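Local atomic coordinates of ferritin heavy chain (Trichoplusia ni, PDB entry 1Z6O), a protein that oxidises and takes up ferrous iron, and together with light chains forms a 24-subunit secreted shell that stores the iron in ferric form. Residues H111-E116 / K155-L160; D118-I123 / E151-G156. All blocks are in the same frame, centred on the assembly; numbering follows the deposited sequence.

Both contacts join the same two antiparallel helices, 105-132 and 139-168, of the ferritin four-helix bundle. Along the chain the order is 111-116, 118-123, 151-156, 155-160. Contact 2 therefore lies nearer the turn between the helices, and contact 1 follows further along the pair. Their centres are about 8 Å apart, and they share Lys-155 and Gly-156. They meet where Glu-116 of contact 1 touches Gln-153 of contact 2. Side chains of this helix pair reach the iron site from within the bundle, with Glu-116 the probable ligand of a second iron. Both contacts are buried, and both touch a second heavy-chain subunit.

Contact 1: residues H111-E116 / K155-L160; sequences HALSME and KGQRDL
The flat carboxamide of Gln-157 reaches across to the backbone of Glu-116. Its NE2 end lies 3.4 Å from Glu-116 O and gives a weak, bent hydrogen bond (N-H...O angle 144°). The side chain is extended beyond CG, which carries the amide this far. Lower down the same side chain, CG rests on Glu-116 CB. On the far side of helix 105-132, Met-115 SD sits over one face of the His-111 ring, near its margin and 3.9 Å from the ring plane. The ring also meets that of Trp-102.

Leu-160 buries the largest area here. Its CD1 touches Glu-116 CG at 3.6 Å, and the two side chains lie roughly perpendicular. The same methyl lies 3.9 Å from Ala-112 CB, and CD2 reaches this alanine from slightly further off. Leu-113 comes in alongside the other helix. With CG anti to the backbone N (chi1 176°), the side chain swings its CD1 to 3.6 Å from Gln-157 O.

Glu-116 touches this contact with its aliphatic part. Its chain bends at chi2, and OE2 is hydrogen-bonded to Tyr-39 OH. Glu-67 OE2 is also close. Glu-116 is a probable ligand of the second iron of the ferroxidase centre. Its side chain is about 5 Å, nearest atoms, from the bound iron.

Trp-14 of a second heavy-chain subunit covers Leu-113 and Gln-157, and Arg-158 NH2 hydrogen-bonds to Asn-63 O and Asn-68 OD1 of a light chain. The segments run antiparallel at 161°, with axes 9.4 Å apart. Helix 19-47 packs on Ala-112 through Tyr-39 and on Met-115 through Gln-38 and Met-42.

Contact 2: residues D118-I123 / E151-G156; sequences DVTKSI and EEQYKG
Gln-153 packs against Thr-120, Val-119 and Ile-123, and this is the tight part of the contact. Gln-153 and Thr-120 lie flank to flank, pointing opposite ways. Thr-120 OG1 lies 3.1 Å from Gln-153 NE2 and also touches Gln-153 CB. The hydroxyl itself is hydrogen-bonded to Glu-116 O, one turn back in its own helix. Val-119 stands nearly perpendicular to Gln-153 and meets its amide end, with CG1 3.6 Å from NE2. Ile-123 touches lower down, its CD1 3.8 Å from Gln-153 CG.

A bend at chi2 (-49°) turns the Gln-153 amide along the interface. There NE2 donates to Glu-116 OE1, which is consistent with a second-shell role, steadying a carboxylate that probably binds the second iron. A leucine in its place would probably leave Glu-116 OE1 without this N-H and the carboxylate less firmly placed.

The pair belongs to the ferritin four-helix bundle, whose interior holds the diiron ferroxidase centre. The bound iron is held by Glu-32, Glu-67 and His-70, and the side chain of Gln-153 comes within about 4 Å of it, nearest atoms. Val-119 packs on Glu-32 and Gln-28 of helix 19-47. The segments run antiparallel at 154°, with axes 9.9 Å apart.

Toward the neighbouring subunit the packing is looser. Thr-120 CG2 is anti to the backbone N, which aims it at Tyr-154, where it lies 3.9 Å from OH and approaches the ring obliquely. Arg-81 of a second heavy-chain subunit makes a cation-pi contact with this ring. On the outer side of helix 139-168, exposed Lys-155 forms a long, weak ion pair with Glu-152, NZ to OE2 3.6 Å.

Contact 1: residues H111-E116 / K155-L160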
# COMPACT_ATOMS: atom_id res chain seq x y z
N HIS M 111 -2.61 -39.21 -40.20
CA HIS M 111 -3.60 -38.69 -41.15
C HIS M 111 -3.51 -37.15 -41.09
O HIS M 111 -3.51 -36.48 -42.13
CB HIS M 111 -5.01 -39.15 -40.76
CG HIS M 111 -6.08 -38.68 -41.70
ND1 HIS M 111 -7.42 -38.84 -41.44
CD2 HIS M 111 -6.01 -38.04 -42.89
CE1 HIS M 111 -8.13 -38.32 -42.43
NE2 HIS M 111 -7.29 -37.83 -43.32
N ALA M 112 -3.44 -36.57 -39.89
CA ALA M 112 -3.34 -35.11 -39.77
C ALA M 112 -2.07 -34.61 -40.48
O ALA M 112 -2.10 -33.59 -41.17
CB ALA M 112 -3.30 -34.69 -38.29
N LEU M 113 -0.96 -35.31 -40.29
CA LEU M 113 0.30 -34.91 -40.93
C LEU M 113 0.13 -34.91 -42.46
O LEU M 113 0.58 -33.99 -43.15
CB LEU M 113 1.43 -35.87 -40.53
CG LEU M 113 2.81 -35.67 -41.17
CD1 LEU M 113 3.31 -34.23 -40.93
CD2 LEU M 113 3.80 -36.69 -40.56
N SER M 114 -0.53 -35.93 -42.99
CA SER M 114 -0.77 -36.03 -44.43
C SER M 114 -1.71 -34.91 -44.91
O SER M 114 -1.52 -34.36 -46.00
CB SER M 114 -1.36 -37.41 -44.75
OG SER M 114 -1.78 -37.47 -46.09
N MET M 115 -2.72 -34.57 -44.12
CA MET M 115 -3.64 -33.48 -44.48
C MET M 115 -2.85 -32.17 -44.52
O MET M 115 -3.02 -31.36 -45.43
CB MET M 115 -4.75 -33.32 -43.43
CG MET M 115 -5.74 -34.48 -43.29
SD MET M 115 -6.78 -34.27 -41.78
CE MET M 115 -7.38 -32.54 -42.06
N GLU M 116 -2.00 -31.94 -43.52
CA GLU M 116 -1.22 -30.70 -43.47
C GLU M 116 -0.25 -30.64 -44.65
O GLU M 116 -0.06 -29.59 -45.25
CB GLU M 116 -0.45 -30.59 -42.15
CG GLU M 116 -1.35 -30.38 -40.92
CD GLU M 116 -2.30 -29.18 -41.07
OE1 GLU M 116 -1.91 -28.18 -41.71
OE2 GLU M 116 -3.44 -29.24 -40.55
N LYS M 155 5.85 -25.38 -39.27
CA LYS M 155 5.94 -25.61 -37.82
C LYS M 155 4.94 -26.71 -37.42
O LYS M 155 5.26 -27.59 -36.62
CB LYS M 155 5.61 -24.34 -37.04
CG LYS M 155 6.68 -23.26 -37.12
CD LYS M 155 6.32 -22.06 -36.24
CE LYS M 155 4.95 -21.48 -36.60
NZ LYS M 155 4.61 -20.27 -35.81
N GLY M 156 3.74 -26.63 -37.99
CA GLY M 156 2.70 -27.61 -37.67
C GLY M 156 3.07 -29.03 -38.09
O GLY M 156 2.81 -29.99 -37.36
N GLN M 157 3.66 -29.17 -39.28
CA GLN M 157 4.07 -30.49 -39.76
C GLN M 157 5.13 -31.08 -38.85
O GLN M 157 5.07 -32.25 -38.49
CB GLN M 157 4.65 -30.39 -41.19
CG GLN M 157 3.59 -30.09 -42.23
CD GLN M 157 4.17 -29.80 -43.62
OE1 GLN M 157 5.38 -29.59 -43.80
NE2 GLN M 157 3.29 -29.77 -44.58
N ARG M 158 6.13 -30.27 -38.48
CA ARG M 158 7.19 -30.78 -37.62
C ARG M 158 6.61 -31.22 -36.28
O ARG M 158 7.02 -32.23 -35.71
CB ARG M 158 8.27 -29.71 -37.40
CG ARG M 158 9.35 -30.12 -36.37
CD ARG M 158 10.15 -31.39 -36.78
NE ARG M 158 11.11 -31.75 -35.73
CZ ARG M 158 10.81 -32.42 -34.62
NH1 ARG M 158 9.56 -32.83 -34.42
NH2 ARG M 158 11.74 -32.63 -33.69
N ASP M 159 5.66 -30.45 -35.76
CA ASP M 159 5.04 -30.80 -34.48
C ASP M 159 4.31 -32.14 -34.58
O ASP M 159 4.51 -33.02 -33.74
CB ASP M 159 4.08 -29.70 -34.04
CG ASP M 159 3.49 -29.98 -32.67
OD1 ASP M 159 2.28 -30.25 -32.58
OD2 ASP M 159 4.25 -29.94 -31.67
N LEU M 160 3.46 -32.30 -35.60
CA LEU M 160 2.72 -33.55 -35.79
C LEU M 160 3.65 -34.74 -36.06
O LEU M 160 3.41 -35.84 -35.57
CB LEU M 160 1.74 -33.43 -36.96
CG LEU M 160 0.52 -32.53 -36.70
CD1 LEU M 160 -0.21 -32.27 -38.02
CD2 LEU M 160 -0.41 -33.20 -35.68

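Contact 2: residues D118-I123 / E151-G156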
# COMPACT_ATOMS: atom_id res chain seq x y z
N ASP M 118 -0.68 -31.95 -47.54
CA ASP M 118 -1.48 -31.61 -48.73
C ASP M 118 -1.79 -30.11 -48.77
O ASP M 118 -1.77 -29.48 -49.83
CB ASP M 118 -2.82 -32.36 -48.74
CG ASP M 118 -2.67 -33.83 -49.05
OD1 ASP M 118 -1.62 -34.22 -49.61
OD2 ASP M 118 -3.61 -34.59 -48.76
N VAL M 119 -2.10 -29.54 -47.61
CA VAL M 119 -2.40 -28.11 -47.55
C VAL M 119 -1.15 -27.30 -47.90
O VAL M 119 -1.23 -26.29 -48.61
CB VAL M 119 -2.92 -27.70 -46.14
CG1 VAL M 119 -2.93 -26.17 -46.00
CG2 VAL M 119 -4.33 -28.26 -45.94
N THR M 120 0.01 -27.73 -47.42
CA THR M 120 1.26 -27.02 -47.72
C THR M 120 1.51 -27.00 -49.22
O THR M 120 1.87 -25.98 -49.81
CB THR M 120 2.44 -27.69 -47.00
OG1 THR M 120 2.20 -27.67 -45.59
CG2 THR M 120 3.77 -26.95 -47.30
N LYS M 121 1.33 -28.15 -49.85
CA LYS M 121 1.53 -28.26 -51.29
C LYS M 121 0.52 -27.37 -52.03
O LYS M 121 0.86 -26.70 -53.01
CB LYS M 121 1.35 -29.73 -51.70
CG LYS M 121 1.59 -30.02 -53.15
CD LYS M 121 1.49 -31.54 -53.37
CE LYS M 121 1.48 -31.88 -54.86
NZ LYS M 121 1.23 -33.33 -55.09
N SER M 122 -0.72 -27.35 -51.55
CA SER M 122 -1.74 -26.52 -52.19
C SER M 122 -1.41 -25.02 -52.06
O SER M 122 -1.57 -24.26 -53.01
CB SER M 122 -3.11 -26.84 -51.58
OG SER M 122 -4.10 -25.98 -52.13
N ILE M 123 -0.94 -24.59 -50.89
CA ILE M 123 -0.58 -23.18 -50.71
C ILE M 123 0.59 -22.83 -51.64
O ILE M 123 0.62 -21.75 -52.23
CB ILE M 123 -0.18 -22.89 -49.23
CG1 ILE M 123 -1.45 -22.97 -48.35
CG2 ILE M 123 0.46 -21.49 -49.10
CD1 ILE M 123 -1.16 -23.10 -46.87
N GLU M 151 4.64 -20.50 -42.96
CA GLU M 151 5.30 -20.53 -41.65
C GLU M 151 4.51 -21.45 -40.71
O GLU M 151 5.07 -22.35 -40.07
CB GLU M 151 5.36 -19.11 -41.07
CG GLU M 151 5.83 -19.01 -39.62
CD GLU M 151 7.28 -19.41 -39.45
OE1 GLU M 151 8.01 -19.49 -40.47
OE2 GLU M 151 7.70 -19.64 -38.30
N GLU M 152 3.20 -21.23 -40.64
CA GLU M 152 2.35 -22.05 -39.79
C GLU M 152 2.36 -23.52 -40.24
O GLU M 152 2.35 -24.44 -39.42
CB GLU M 152 0.91 -21.52 -39.82
CG GLU M 152 0.16 -21.75 -38.53
CD GLU M 152 0.74 -20.94 -37.37
OE1 GLU M 152 0.38 -21.23 -36.21
OE2 GLU M 152 1.55 -20.02 -37.62
N GLN M 153 2.37 -23.74 -41.56
CA GLN M 153 2.39 -25.10 -42.08
C GLN M 153 3.63 -25.89 -41.70
O GLN M 153 3.53 -27.02 -41.23
CB GLN M 153 2.29 -25.11 -43.62
CG GLN M 153 0.90 -24.76 -44.18
CD GLN M 153 -0.20 -25.56 -43.50
OE1 GLN M 153 -0.99 -25.01 -42.73
NE2 GLN M 153 -0.24 -26.87 -43.77
N TYR M 154 4.81 -25.30 -41.91
CA TYR M 154 6.03 -26.05 -41.60
C TYR M 154 6.19 -26.34 -40.12
O TYR M 154 6.61 -27.44 -39.75
CB TYR M 154 7.27 -25.35 -42.17
CG TYR M 154 7.33 -25.45 -43.69
CD1 TYR M 154 7.17 -24.32 -44.49
CD2 TYR M 154 7.51 -26.69 -44.32
CE1 TYR M 154 7.18 -24.41 -45.89
CE2 TYR M 154 7.52 -26.79 -45.72
CZ TYR M 154 7.36 -25.65 -46.50
OH TYR M 154 7.38 -25.73 -47.87
N LYS M 155 5.85 -25.38 -39.27
CA LYS M 155 5.94 -25.61 -37.82
C LYS M 155 4.94 -26.71 -37.42
O LYS M 155 5.26 -27.59 -36.62
CB LYS M 155 5.61 -24.34 -37.04
CG LYS M 155 6.68 -23.26 -37.12
CD LYS M 155 6.32 -22.06 -36.24
CE LYS M 155 4.95 -21.48 -36.60
NZ LYS M 155 4.61 -20.27 -35.81
N GLY M 156 3.74 -26.63 -37.99
CA GLY M 156 2.70 -27.61 -37.67
C GLY M 156 3.07 -29.03 -38.09
O GLY M 156 2.81 -29.99 -37.36